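Local coordinates for transferrin (PDB 6WB6), which binds a single ferric ion together with carbonate and transports iron as a secreted insect glycoprotein, at residues Cys42-Gln50 / Val63-Phe72; Val361-Met369 / Ile620-Ile631. All blocks are in the same frame, centred on the assembly; numbering follows the deposited sequence.

Interaction 1 of 2, residues Cys42-Gln50 / Val63-Phe72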
ATOM      1  N   CYS A  42      13.241   7.368  11.775  1.00 19.08           N
ATOM      2  CA  CYS A  42      13.384   7.700  13.195  1.00 20.19           C
ATOM      3  C   CYS A  42      14.281   6.703  13.901  1.00 16.93           C
ATOM      4  O   CYS A  42      15.113   7.086  14.732  1.00 18.24           O
ATOM      5  CB  CYS A  42      12.015   7.741  13.900  1.00 20.27           C
ATOM      6  SG  CYS A  42      11.147   9.290  13.731  1.00 22.52           S
ATOM      7  N   LEU A  43      14.124   5.412  13.591  1.00 16.88           N
ATOM      8  CA  LEU A  43      14.947   4.401  14.249  1.00 17.01           C
ATOM      9  C   LEU A  43      16.427   4.646  13.967  1.00 19.44           C
ATOM     10  O   LEU A  43      17.270   4.458  14.852  1.00 25.10           O
ATOM     11  CB  LEU A  43      14.526   2.991  13.812  1.00 19.43           C
ATOM     12  CG  LEU A  43      13.070   2.636  14.165  1.00 29.00           C
ATOM     13  CD1 LEU A  43      12.626   1.365  13.451  1.00 28.52           C
ATOM     14  CD2 LEU A  43      12.830   2.533  15.687  1.00 19.21           C
ATOM     15  N   SER A  44      16.756   5.064  12.736  1.00 20.84           N
ATOM     16  CA  SER A  44      18.138   5.393  12.404  1.00 28.05           C
ATOM     17  C   SER A  44      18.631   6.557  13.258  1.00 20.81           C
ATOM     18  O   SER A  44      19.726   6.501  13.829  1.00 19.13           O
ATOM     19  CB  SER A  44      18.262   5.734  10.917  1.00 24.45           C
ATOM     20  OG  SER A  44      18.271   4.565  10.121  1.00 36.65           O
ATOM     21  N   PHE A  45      17.810   7.607  13.376  1.00 26.34           N
ATOM     22  CA  PHE A  45      18.168   8.748  14.208  1.00 21.81           C
ATOM     23  C   PHE A  45      18.298   8.358  15.665  1.00 19.02           C
ATOM     24  O   PHE A  45      19.069   8.983  16.400  1.00 19.71           O
ATOM     25  CB  PHE A  45      17.130   9.858  14.093  1.00 20.09           C
ATOM     26  CG  PHE A  45      17.126  10.567  12.782  1.00 27.86           C
ATOM     27  CD1 PHE A  45      18.089  10.299  11.808  1.00 25.41           C
ATOM     28  CD2 PHE A  45      16.169  11.532  12.528  1.00 27.86           C
ATOM     29  CE1 PHE A  45      18.076  10.978  10.611  1.00 25.66           C
ATOM     30  CE2 PHE A  45      16.144  12.206  11.335  1.00 28.37           C
ATOM     31  CZ  PHE A  45      17.110  11.926  10.364  1.00 26.87           C
ATOM     32  N   VAL A  46      17.536   7.361  16.117  1.00 22.38           N
ATOM     33  CA  VAL A  46      17.668   6.933  17.503  1.00 19.51           C
ATOM     34  C   VAL A  46      18.987   6.217  17.690  1.00 19.26           C
ATOM     35  O   VAL A  46      19.724   6.477  18.642  1.00 19.67           O
ATOM     36  CB  VAL A  46      16.494   6.038  17.939  1.00 24.58           C
ATOM     37  CG1 VAL A  46      16.767   5.462  19.354  1.00 21.06           C
ATOM     38  CG2 VAL A  46      15.197   6.817  17.920  1.00 26.61           C
ATOM     39  N   GLN A  47      19.294   5.284  16.793  1.00 24.98           N
ATOM     40  CA  GLN A  47      20.588   4.615  16.867  1.00 27.61           C
ATOM     41  C   GLN A  47      21.723   5.631  16.814  1.00 22.72           C
ATOM     42  O   GLN A  47      22.694   5.534  17.568  1.00 24.63           O
ATOM     43  CB  GLN A  47      20.731   3.610  15.726  1.00 26.28           C
ATOM     44  CG  GLN A  47      22.082   2.893  15.740  1.00 23.46           C
ATOM     45  CD  GLN A  47      22.309   2.155  17.036  1.00 27.29           C
ATOM     46  OE1 GLN A  47      21.395   1.542  17.591  1.00 31.22           O
ATOM     47  NE2 GLN A  47      23.522   2.230  17.542  1.00 29.54           N
ATOM     48  N   GLN A  48      21.604   6.614  15.928  1.00 23.49           N
ATOM     49  CA  GLN A  48      22.608   7.654  15.731  1.00 27.14           C
ATOM     50  C   GLN A  48      22.589   8.734  16.804  1.00 24.81           C
ATOM     51  O   GLN A  48      23.377   9.680  16.714  1.00 22.00           O
ATOM     52  CB  GLN A  48      22.404   8.328  14.372  1.00 30.67           C
ATOM     53  CG  GLN A  48      22.694   7.456  13.147  1.00 20.82           C
ATOM     54  CD  GLN A  48      22.075   8.048  11.880  1.00 26.25           C
ATOM     55  OE1 GLN A  48      21.194   8.906  11.953  1.00 35.54           O
ATOM     56  NE2 GLN A  48      22.542   7.612  10.725  1.00 32.97           N
ATOM     57  N   ARG A  49      21.685   8.656  17.779  1.00 27.18           N
ATOM     58  CA  ARG A  49      21.568   9.623  18.865  1.00 21.89           C
ATOM     59  C   ARG A  49      21.160  11.019  18.425  1.00 25.01           C
ATOM     60  O   ARG A  49      21.331  11.959  19.206  1.00 24.12           O
ATOM     61  CB  ARG A  49      22.872   9.750  19.663  1.00 23.01           C
ATOM     62  CG  ARG A  49      23.022   8.763  20.813  1.00 24.84           C
ATOM     63  CD  ARG A  49      23.152   7.316  20.335  1.00 27.27           C
ATOM     64  NE  ARG A  49      23.398   6.401  21.451  1.00 19.05           N
ATOM     65  CZ  ARG A  49      23.391   5.074  21.371  1.00 18.37           C
ATOM     66  NH1 ARG A  49      23.145   4.458  20.224  1.00 23.14           N
ATOM     67  NH2 ARG A  49      23.624   4.358  22.449  1.00 28.38           N
ATOM     68  N   GLN A  50      20.642  11.214  17.203  1.00 20.11           N
ATOM     69  CA  GLN A  50      19.967  12.482  16.927  1.00 17.59           C
ATOM     70  C   GLN A  50      18.587  12.538  17.556  1.00 19.15           C
ATOM     71  O   GLN A  50      17.941  13.581  17.524  1.00 17.62           O
ATOM     72  CB  GLN A  50      19.774  12.729  15.441  1.00 19.88           C
ATOM     73  CG  GLN A  50      21.031  12.880  14.625  1.00 24.84           C
ATOM     74  CD  GLN A  50      20.693  12.976  13.146  1.00 34.06           C
ATOM     75  OE1 GLN A  50      21.115  12.149  12.339  1.00 30.52           O
ATOM     76  NE2 GLN A  50      19.910  13.980  12.788  1.00 31.40           N
ATOM     77  N   VAL A  63      12.404  -4.041  12.652  1.00 19.86           N
ATOM     78  CA  VAL A  63      13.242  -3.209  11.783  1.00 26.32           C
ATOM     79  C   VAL A  63      14.415  -2.674  12.572  1.00 25.95           C
ATOM     80  O   VAL A  63      15.545  -2.593  12.075  1.00 28.71           O
ATOM     81  CB  VAL A  63      12.436  -2.056  11.162  1.00 24.82           C
ATOM     82  CG1 VAL A  63      13.380  -1.074  10.421  1.00 25.50           C
ATOM     83  CG2 VAL A  63      11.379  -2.604  10.199  1.00 27.26           C
ATOM     84  N   ALA A  64      14.163  -2.321  13.825  1.00 26.66           N
ATOM     85  CA  ALA A  64      15.177  -1.654  14.621  1.00 30.66           C
ATOM     86  C   ALA A  64      16.265  -2.638  15.021  1.00 27.02           C
ATOM     87  O   ALA A  64      17.451  -2.300  15.020  1.00 28.72           O
ATOM     88  CB  ALA A  64      14.513  -1.017  15.834  1.00 19.19           C
ATOM     89  N   SER A  65      15.874  -3.881  15.292  1.00 28.11           N
ATOM     90  CA  SER A  65      16.805  -4.906  15.721  1.00 27.50           C
ATOM     91  C   SER A  65      17.751  -5.321  14.614  1.00 25.37           C
ATOM     92  O   SER A  65      18.730  -6.013  14.895  1.00 31.63           O
ATOM     93  CB  SER A  65      16.041  -6.135  16.227  1.00 32.93           C
ATOM     94  OG  SER A  65      15.525  -6.885  15.140  1.00 33.77           O
ATOM     95  N   LYS A  66      17.489  -4.918  13.375  1.00 28.52           N
ATOM     96  CA  LYS A  66      18.339  -5.260  12.245  1.00 31.85           C
ATOM     97  C   LYS A  66      19.314  -4.153  11.874  1.00 34.64           C
ATOM     98  O   LYS A  66      20.084  -4.324  10.928  1.00 30.11           O
ATOM     99  CB  LYS A  66      17.492  -5.585  11.010  1.00 32.18           C
ATOM    100  CG  LYS A  66      16.369  -6.594  11.223  1.00 37.44           C
ATOM    101  CD  LYS A  66      16.758  -7.765  12.132  1.00 47.67           C
ATOM    102  CE  LYS A  66      17.863  -8.621  11.539  1.00 46.18           C
ATOM    103  NZ  LYS A  66      18.071  -9.832  12.377  1.00 62.23           N
ATOM    104  N   ILE A  67      19.268  -3.014  12.551  1.00 28.25           N
ATOM    105  CA  ILE A  67      20.198  -1.945  12.193  1.00 30.00           C
ATOM    106  C   ILE A  67      21.604  -2.379  12.580  1.00 30.30           C
ATOM    107  O   ILE A  67      21.809  -2.880  13.695  1.00 27.27           O
ATOM    108  CB  ILE A  67      19.800  -0.631  12.871  1.00 31.45           C
ATOM    109  CG1 ILE A  67      18.512  -0.105  12.236  1.00 29.62           C
ATOM    110  CG2 ILE A  67      20.891   0.422  12.711  1.00 27.69           C
ATOM    111  CD1 ILE A  67      17.991   1.139  12.880  1.00 28.34           C
ATOM    112  N   PRO A  68      22.591  -2.242  11.702  1.00 35.77           N
ATOM    113  CA  PRO A  68      23.930  -2.724  12.047  1.00 37.36           C
ATOM    114  C   PRO A  68      24.401  -2.080  13.342  1.00 32.39           C
ATOM    115  O   PRO A  68      24.298  -0.867  13.521  1.00 39.57           O
ATOM    116  CB  PRO A  68      24.784  -2.298  10.849  1.00 42.09           C
ATOM    117  CG  PRO A  68      23.809  -2.031   9.746  1.00 42.43           C
ATOM    118  CD  PRO A  68      22.578  -1.518  10.421  1.00 29.24           C
ATOM    119  N   ASN A  69      24.871  -2.917  14.264  1.00 30.95           N
ATOM    120  CA  ASN A  69      25.425  -2.510  15.548  1.00 29.20           C
ATOM    121  C   ASN A  69      24.388  -1.909  16.482  1.00 28.87           C
ATOM    122  O   ASN A  69      24.753  -1.203  17.418  1.00 30.54           O
ATOM    123  CB  ASN A  69      26.576  -1.508  15.384  1.00 32.04           C
ATOM    124  CG  ASN A  69      27.718  -2.077  14.583  1.00 43.92           C
ATOM    125  OD1 ASN A  69      27.986  -1.638  13.461  1.00 41.94           O
ATOM    126  ND2 ASN A  69      28.383  -3.082  15.140  1.00 41.52           N
ATOM    127  N   GLN A  70      23.103  -2.176  16.280  1.00 26.75           N
ATOM    128  CA  GLN A  70      22.099  -1.462  17.060  1.00 25.43           C
ATOM    129  C   GLN A  70      22.238  -1.791  18.546  1.00 24.26           C
ATOM    130  O   GLN A  70      22.705  -2.861  18.928  1.00 23.31           O
ATOM    131  CB  GLN A  70      20.681  -1.769  16.548  1.00 29.78           C
ATOM    132  CG  GLN A  70      20.294  -3.229  16.526  1.00 23.14           C
ATOM    133  CD  GLN A  70      19.923  -3.767  17.899  1.00 27.68           C
ATOM    134  OE1 GLN A  70      19.520  -3.023  18.806  1.00 23.73           O
ATOM    135  NE2 GLN A  70      20.080  -5.072  18.065  1.00 25.26           N
ATOM    136  N   ASP A  71      21.884  -0.818  19.389  1.00 26.50           N
ATOM    137  CA  ASP A  71      21.829  -1.008  20.830  1.00 25.91           C
ATOM    138  C   ASP A  71      20.510  -0.449  21.379  1.00 29.75           C
ATOM    139  O   ASP A  71      20.447   0.127  22.472  1.00 27.00           O
ATOM    140  CB  ASP A  71      23.071  -0.412  21.517  1.00 24.26           C
ATOM    141  CG  ASP A  71      23.177   1.110  21.406  1.00 24.27           C
ATOM    142  OD1 ASP A  71      22.382   1.750  20.700  1.00 27.35           O
ATOM    143  OD2 ASP A  71      24.103   1.669  22.042  1.00 29.27           O
ATOM    144  N   PHE A  72      19.431  -0.649  20.616  1.00 29.67           N
ATOM    145  CA  PHE A  72      18.093  -0.246  21.030  1.00 25.97           C
ATOM    146  C   PHE A  72      17.688  -0.936  22.317  1.00 30.11           C
ATOM    147  O   PHE A  72      18.215  -1.988  22.687  1.00 27.79           O
ATOM    148  CB  PHE A  72      17.059  -0.590  19.964  1.00 23.85           C
ATOM    149  CG  PHE A  72      17.192   0.201  18.721  1.00 23.78           C
ATOM    150  CD1 PHE A  72      16.830   1.526  18.700  1.00 21.59           C
ATOM    151  CD2 PHE A  72      17.634  -0.380  17.563  1.00 20.81           C
ATOM    152  CE1 PHE A  72      16.921   2.265  17.560  1.00 20.05           C
ATOM    153  CE2 PHE A  72      17.747   0.362  16.415  1.00 22.57           C
ATOM    154  CZ  PHE A  72      17.382   1.695  16.416  1.00 22.68           C
TER
HETATM  155  O   HOH W   1      19.913   2.335  19.499  1.00 32.14           O
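Asp71 OD1 takes three partners: a hydrogen bond from Arg49 NH1 (2.9 Å), a weak one from Gln47 NE2 (3.4 Å), and one donated by a water that also reaches Gln47 OE1. The arginine comes end-on, with NH1 using the syn lone pair of OD1 while NH2 meets OD2 on its syn side at 2.8 Å, so the salt bridge is doubled although guanidinium and carboxylate planes stand 41° apart. Arg49 NH1 also donates to the Gln47 carbonyl O, and NE forms a salt bridge to Asp281; together these bonds should hold the guanidinium against rotation. Arg49 ends the helix in a Schellman motif, with phi of 65°.

Gln47 leaves the helix with CG anti to its backbone N (chi1 179°) and then bends, which brings OE1 to the backbone N of Asp71 at 3.0 Å. OE1 and Asp71 OD1 are both acceptors; the water donates to each, its contact to OE1 being unusually short, and may ease their approach.

In the N-terminal half of this two-lobed transferrin, strand 53-56 lies between helices 39-47 and 58-65 in the chain, and both helices pack on the sheet it forms with strand 275-279, where Leu43, Ala64 and Phe72 all rest on Ile277. Leu43 crosses Val63 at about a right angle; its CD1 reaches Ala64 CB at 3.9 Å. The Phe72 ring is wedged between the segments, Ala64 CB over one face and Gln47 OE1 over the other, both offset toward the rim, while the edge points CZ at Leu43 O, 3.2 Å away, and CE1 at Val46 CG1, 3.7 Å away. Behind it, Gln70 OE1 accepts from the Phe72 backbone N and from Lys328, tying the type II turn to Phe72.

Interaction 2 of 2, residues Val361-Met369 / Ile620-Ile631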
ATOM      1  N   VAL A 361      20.393   7.385  -4.165  1.00 22.93           N
ATOM      2  CA  VAL A 361      19.305   7.731  -3.261  1.00 27.62           C
ATOM      3  C   VAL A 361      18.150   6.756  -3.459  1.00 20.39           C
ATOM      4  O   VAL A 361      17.599   6.223  -2.497  1.00 17.83           O
ATOM      5  CB  VAL A 361      18.860   9.195  -3.445  1.00 19.18           C
ATOM      6  CG1 VAL A 361      18.420   9.487  -4.830  1.00 24.47           C
ATOM      7  CG2 VAL A 361      17.721   9.510  -2.488  1.00 25.32           C
ATOM      8  N   ALA A 362      17.787   6.486  -4.711  1.00 22.23           N
ATOM      9  CA  ALA A 362      16.719   5.524  -4.964  1.00 20.15           C
ATOM     10  C   ALA A 362      17.072   4.148  -4.422  1.00 22.47           C
ATOM     11  O   ALA A 362      16.227   3.478  -3.811  1.00 18.93           O
ATOM     12  CB  ALA A 362      16.425   5.470  -6.446  1.00 15.36           C
ATOM     13  N   LEU A 363      18.319   3.713  -4.606  1.00 18.22           N
ATOM     14  CA  LEU A 363      18.759   2.482  -3.962  1.00 17.51           C
ATOM     15  C   LEU A 363      18.504   2.521  -2.455  1.00 23.96           C
ATOM     16  O   LEU A 363      18.065   1.536  -1.862  1.00 16.06           O
ATOM     17  CB  LEU A 363      20.238   2.245  -4.216  1.00 24.14           C
ATOM     18  CG  LEU A 363      20.806   0.957  -3.639  1.00 23.77           C
ATOM     19  CD1 LEU A 363      20.064  -0.212  -4.187  1.00 20.66           C
ATOM     20  CD2 LEU A 363      22.312   0.851  -3.973  1.00 28.41           C
ATOM     21  N   SER A 364      18.849   3.629  -1.802  1.00 25.42           N
ATOM     22  CA  SER A 364      18.669   3.660  -0.360  1.00 19.10           C
ATOM     23  C   SER A 364      17.189   3.698   0.004  1.00 15.54           C
ATOM     24  O   SER A 364      16.797   3.109   1.014  1.00 17.85           O
ATOM     25  CB  SER A 364      19.410   4.842   0.243  1.00 29.11           C
ATOM     26  OG  SER A 364      19.027   6.023  -0.417  1.00 38.64           O
ATOM     27  N   LYS A 365      16.363   4.368  -0.804  1.00 16.71           N
ATOM     28  CA  LYS A 365      14.930   4.376  -0.537  1.00 17.93           C
ATOM     29  C   LYS A 365      14.345   2.989  -0.739  1.00 21.94           C
ATOM     30  O   LYS A 365      13.510   2.531   0.055  1.00 18.41           O
ATOM     31  CB  LYS A 365      14.224   5.409  -1.432  1.00 14.60           C
ATOM     32  CG  LYS A 365      12.722   5.555  -1.129  1.00 21.53           C
ATOM     33  CD  LYS A 365      12.021   6.620  -1.959  1.00 21.86           C
ATOM     34  CE  LYS A 365      10.515   6.562  -1.709  1.00 12.26           C
ATOM     35  NZ  LYS A 365       9.712   7.648  -2.362  1.00 21.58           N
ATOM     36  N   CYS A 366      14.801   2.288  -1.774  1.00 19.40           N
ATOM     37  CA  CYS A 366      14.332   0.926  -2.017  1.00 15.32           C
ATOM     38  C   CYS A 366      14.724  -0.008  -0.876  1.00 18.76           C
ATOM     39  O   CYS A 366      13.951  -0.890  -0.480  1.00 18.06           O
ATOM     40  CB  CYS A 366      14.895   0.434  -3.351  1.00 24.38           C
ATOM     41  SG  CYS A 366      14.470  -1.240  -3.752  1.00 21.81           S
ATOM     42  N   ARG A 367      15.913   0.190  -0.304  1.00 19.71           N
ATOM     43  CA  ARG A 367      16.346  -0.675   0.789  1.00 13.57           C
ATOM     44  C   ARG A 367      15.576  -0.391   2.073  1.00 19.35           C
ATOM     45  O   ARG A 367      15.284  -1.318   2.829  1.00 14.37           O
ATOM     46  CB  ARG A 367      17.840  -0.520   1.029  1.00 23.20           C
ATOM     47  CG  ARG A 367      18.657  -1.235  -0.053  1.00 22.58           C
ATOM     48  CD  ARG A 367      20.173  -1.066   0.156  1.00 29.73           C
ATOM     49  NE  ARG A 367      20.918  -1.843  -0.832  1.00 32.46           N
ATOM     50  CZ  ARG A 367      22.156  -1.568  -1.222  1.00 34.64           C
ATOM     51  NH1 ARG A 367      22.803  -0.520  -0.707  1.00 31.64           N
ATOM     52  NH2 ARG A 367      22.745  -2.344  -2.134  1.00 29.40           N
ATOM     53  N   ALA A 368      15.287   0.884   2.365  1.00 19.42           N
ATOM     54  CA  ALA A 368      14.488   1.191   3.550  1.00 19.65           C
ATOM     55  C   ALA A 368      13.063   0.692   3.358  1.00 18.21           C
ATOM     56  O   ALA A 368      12.463   0.131   4.276  1.00 22.63           O
ATOM     57  CB  ALA A 368      14.515   2.699   3.839  1.00 18.33           C
ATOM     58  N   MET A 369      12.542   0.828   2.144  1.00 16.66           N
ATOM     59  CA  MET A 369      11.233   0.281   1.817  1.00 17.27           C
ATOM     60  C   MET A 369      11.218  -1.240   1.922  1.00 15.44           C
ATOM     61  O   MET A 369      10.228  -1.825   2.369  1.00 18.67           O
ATOM     62  CB  MET A 369      10.844   0.733   0.417  1.00 23.69           C
ATOM     63  CG  MET A 369       9.491   0.312  -0.040  1.00 32.64           C
ATOM     64  SD  MET A 369       8.974   1.337  -1.414  1.00 35.97           S
ATOM     65  CE  MET A 369      10.387   1.186  -2.496  1.00 32.15           C
ATOM     66  N   ILE A 620       6.195   6.614   1.560  1.00 23.67           N
ATOM     67  CA  ILE A 620       6.473   6.002   0.269  1.00 22.60           C
ATOM     68  C   ILE A 620       6.493   7.053  -0.838  1.00 23.87           C
ATOM     69  O   ILE A 620       7.295   6.966  -1.763  1.00 19.62           O
ATOM     70  CB  ILE A 620       5.466   4.869  -0.018  1.00 25.19           C
ATOM     71  CG1 ILE A 620       5.821   4.172  -1.332  1.00 27.18           C
ATOM     72  CG2 ILE A 620       4.034   5.362  -0.045  1.00 25.13           C
ATOM     73  CD1 ILE A 620       5.150   2.805  -1.518  1.00 27.69           C
ATOM     74  N   TYR A 621       5.628   8.065  -0.760  1.00 20.18           N
ATOM     75  CA  TYR A 621       5.563   9.094  -1.792  1.00 22.65           C
ATOM     76  C   TYR A 621       6.208  10.411  -1.382  1.00 24.17           C
ATOM     77  O   TYR A 621       6.098  11.382  -2.119  1.00 27.81           O
ATOM     78  CB  TYR A 621       4.109   9.362  -2.196  1.00 28.92           C
ATOM     79  CG  TYR A 621       3.309   8.122  -2.507  1.00 25.52           C
ATOM     80  CD1 TYR A 621       3.800   7.149  -3.355  1.00 20.82           C
ATOM     81  CD2 TYR A 621       2.070   7.921  -1.929  1.00 28.82           C
ATOM     82  CE1 TYR A 621       3.084   6.022  -3.635  1.00 28.80           C
ATOM     83  CE2 TYR A 621       1.338   6.791  -2.208  1.00 24.21           C
ATOM     84  CZ  TYR A 621       1.853   5.842  -3.061  1.00 26.63           C
ATOM     85  OH  TYR A 621       1.153   4.703  -3.349  1.00 23.22           O
ATOM     86  N   GLY A 622       6.888  10.478  -0.243  1.00 24.69           N
ATOM     87  CA  GLY A 622       7.406  11.740   0.248  1.00 22.81           C
ATOM     88  C   GLY A 622       8.832  12.035  -0.220  1.00 26.71           C
ATOM     89  O   GLY A 622       9.479  11.233  -0.886  1.00 22.88           O
ATOM     90  N   GLU A 623       9.309  13.222   0.152  1.00 22.20           N
ATOM     91  CA  GLU A 623      10.707  13.589  -0.046  1.00 29.05           C
ATOM     92  C   GLU A 623      11.626  12.579   0.621  1.00 31.41           C
ATOM     93  O   GLU A 623      11.334  12.072   1.701  1.00 25.96           O
ATOM     94  CB  GLU A 623      10.989  14.977   0.544  1.00 43.78           C
ATOM     95  CG  GLU A 623      11.060  16.118  -0.455  1.00 48.93           C
ATOM     96  CD  GLU A 623      11.693  17.379   0.150  1.00 56.39           C
ATOM     97  OE1 GLU A 623      12.309  17.284   1.238  1.00 44.56           O
ATOM     98  OE2 GLU A 623      11.572  18.461  -0.464  1.00 64.09           O
ATOM     99  N   PHE A 624      12.752  12.280  -0.017  1.00 24.96           N
ATOM    100  CA  PHE A 624      13.706  11.336   0.551  1.00 23.83           C
ATOM    101  C   PHE A 624      15.089  11.973   0.474  1.00 28.37           C
ATOM    102  O   PHE A 624      15.597  12.231  -0.622  1.00 25.27           O
ATOM    103  CB  PHE A 624      13.642   9.996  -0.181  1.00 23.31           C
ATOM    104  CG  PHE A 624      14.384   8.907   0.509  1.00 27.21           C
ATOM    105  CD1 PHE A 624      15.763   8.824   0.411  1.00 17.71           C
ATOM    106  CD2 PHE A 624      13.711   7.972   1.263  1.00 17.59           C
ATOM    107  CE1 PHE A 624      16.445   7.842   1.047  1.00 22.45           C
ATOM    108  CE2 PHE A 624      14.379   6.980   1.897  1.00 18.09           C
ATOM    109  CZ  PHE A 624      15.753   6.906   1.802  1.00 28.17           C
ATOM    110  N   LEU A 625      15.678  12.264   1.629  1.00 27.36           N
ATOM    111  CA  LEU A 625      16.896  13.076   1.714  1.00 29.98           C
ATOM    112  C   LEU A 625      16.836  14.251   0.751  1.00 19.17           C
ATOM    113  O   LEU A 625      17.660  14.392  -0.150  1.00 24.31           O
ATOM    114  CB  LEU A 625      18.140  12.252   1.433  1.00 19.96           C
ATOM    115  CG  LEU A 625      18.307  11.035   2.322  1.00 27.87           C
ATOM    116  CD1 LEU A 625      19.286  10.039   1.682  1.00 20.34           C
ATOM    117  CD2 LEU A 625      18.758  11.502   3.691  1.00 26.55           C
ATOM    118  N   LYS A 626      15.818  15.084   0.939  1.00 29.71           N
ATOM    119  CA  LYS A 626      15.622  16.309   0.156  1.00 32.89           C
ATOM    120  C   LYS A 626      15.560  16.052  -1.346  1.00 27.76           C
ATOM    121  O   LYS A 626      15.767  16.973  -2.136  1.00 29.85           O
ATOM    122  CB  LYS A 626      16.713  17.358   0.445  1.00 32.10           C
ATOM    123  CG  LYS A 626      16.608  17.999   1.850  1.00 41.90           C
ATOM    124  CD  LYS A 626      17.399  19.313   1.976  1.00 29.17           C
ATOM    125  CE  LYS A 626      17.429  19.839   3.419  1.00 32.45           C
ATOM    126  NZ  LYS A 626      16.222  19.453   4.190  1.00 33.50           N
ATOM    127  N   ASN A 627      15.275  14.817  -1.765  1.00 29.63           N
ATOM    128  CA  ASN A 627      15.010  14.509  -3.164  1.00 31.57           C
ATOM    129  C   ASN A 627      13.558  14.109  -3.345  1.00 29.13           C
ATOM    130  O   ASN A 627      13.008  13.353  -2.547  1.00 26.09           O
ATOM    131  CB  ASN A 627      15.903  13.387  -3.669  1.00 22.67           C
ATOM    132  CG  ASN A 627      17.343  13.799  -3.739  1.00 23.24           C
ATOM    133  OD1 ASN A 627      17.925  13.773  -4.795  1.00 25.09           O
ATOM    134  ND2 ASN A 627      17.921  14.200  -2.603  1.00 26.71           N
ATOM    135  N   ASN A 628      12.952  14.608  -4.402  1.00 28.95           N
ATOM    136  CA  ASN A 628      11.573  14.286  -4.698  1.00 34.20           C
ATOM    137  C   ASN A 628      11.494  13.246  -5.795  1.00 32.30           C
ATOM    138  O   ASN A 628      12.440  13.036  -6.560  1.00 34.11           O
ATOM    139  CB  ASN A 628      10.813  15.546  -5.087  1.00 32.97           C
ATOM    140  CG  ASN A 628      10.617  16.445  -3.912  1.00 42.80           C
ATOM    141  OD1 ASN A 628       9.690  16.249  -3.125  1.00 39.82           O
ATOM    142  ND2 ASN A 628      11.540  17.393  -3.728  1.00 48.91           N
ATOM    143  N   ASN A 629      10.352  12.565  -5.833  1.00 29.96           N
ATOM    144  CA  ASN A 629      10.029  11.697  -6.946  1.00 26.15           C
ATOM    145  C   ASN A 629      10.995  10.538  -7.029  1.00 25.83           C
ATOM    146  O   ASN A 629      11.230  10.001  -8.110  1.00 19.62           O
ATOM    147  CB  ASN A 629      10.034  12.481  -8.254  1.00 30.69           C
ATOM    148  CG  ASN A 629       9.104  13.638  -8.203  1.00 30.28           C
ATOM    149  OD1 ASN A 629       8.042  13.566  -7.561  1.00 23.16           O
ATOM    150  ND2 ASN A 629       9.492  14.732  -8.841  1.00 32.62           N
ATOM    151  N   VAL A 630      11.549  10.159  -5.884  1.00 18.38           N
ATOM    152  CA  VAL A 630      12.427   9.005  -5.817  1.00 19.95           C
ATOM    153  C   VAL A 630      11.568   7.746  -5.893  1.00 24.41           C
ATOM    154  O   VAL A 630      10.709   7.523  -5.033  1.00 18.19           O
ATOM    155  CB  VAL A 630      13.268   9.029  -4.540  1.00 17.79           C
ATOM    156  CG1 VAL A 630      14.304   7.947  -4.606  1.00 16.12           C
ATOM    157  CG2 VAL A 630      13.929  10.401  -4.356  1.00 31.44           C
ATOM    158  N   ILE A 631      11.810   6.918  -6.916  1.00 24.43           N
ATOM    159  CA  ILE A 631      11.057   5.684  -7.193  1.00 22.18           C
ATOM    160  C   ILE A 631       9.629   6.007  -7.601  1.00 22.34           C
ATOM    161  O   ILE A 631       9.175   5.589  -8.667  1.00 24.63           O
ATOM    162  CB  ILE A 631      11.050   4.705  -6.004  1.00 26.55           C
ATOM    163  CG1 ILE A 631      12.480   4.272  -5.685  1.00 17.58           C
ATOM    164  CG2 ILE A 631      10.220   3.466  -6.365  1.00 23.79           C
ATOM    165  CD1 ILE A 631      12.635   3.283  -4.590  1.00 19.95           C
TER
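Lys365 reaches out of the helix to put NZ between two backbone carbonyls of the loop, donating to Ile620 O at 2.6 Å and to Val630 O at 2.9 Å. The two are met differently: NZ lies in the carbonyl plane of Val630 but above that of Ile620. CG stands anti to the backbone N (chi1 -175°) and the chain is extended beyond it, so the methylenes run the full way past Phe624 and Val630.

That route is lined by the Phe624 ring, which lies with one face against the lysine, CB sitting over its centre in a CH-pi contact at 3.7 Å from the centroid. Val361 CG2 approaches the ring obliquely, 3.6 Å from Phe624 CD1, as does Ser364 OG. Round the chain from the ring, roughly at a right angle, Val630 CG1 packs tightly on Ala362 CA at 3.4 Å. Farther along, Ile631 CD1 meets Met369 CE tip to tip (3.7 Å) and also touches Cys366 CB, whose sulfur is bonded to Cys384 of strand 381-386.

Behind this shell, a type I' turn from Phe624 to Asn627 carries the ring, which also touches Arg37 of the N-terminal half. Ile631, with phi 67° and psi -57°, has the shape of a classic gamma turn, resembling the Leu-Leu-Xaa gamma turn known in other transferrins. Arg586 donates to the carbonyl of Asn629 where the loop comes back.

A methionine in place of Lys365 would probably leave the Ile620 and Val630 carbonyls without their shared donor. Two neutral oxygens thus hold a buried ammonium group; with no carboxylate meeting NZ across this contact, its charge is likely to be offset at least in part by the two carbonyl dipoles.

Overall arrangement
Interaction 1 lies in the N-terminal transferrin half and interaction 2 in the C-terminal half, with centres 19 Å apart and nearest atoms about 6 Å apart, so they do not touch. Helix 360-375 links them: residues 361-369 pack on the loop of interaction 2, and farther along Val371 and Ser375 meet Val63 of interaction 1. Both therefore lie close to the interface between the halves. The ferric ion, held by Tyr90 and Tyr204 with carbonate, belongs to neither contact. The side chain of Val63 is about 9 Å from that of Asp57, a predicted iron ligand, though the protein ligands seen are the two tyrosines; interaction 2 is away from the known sites.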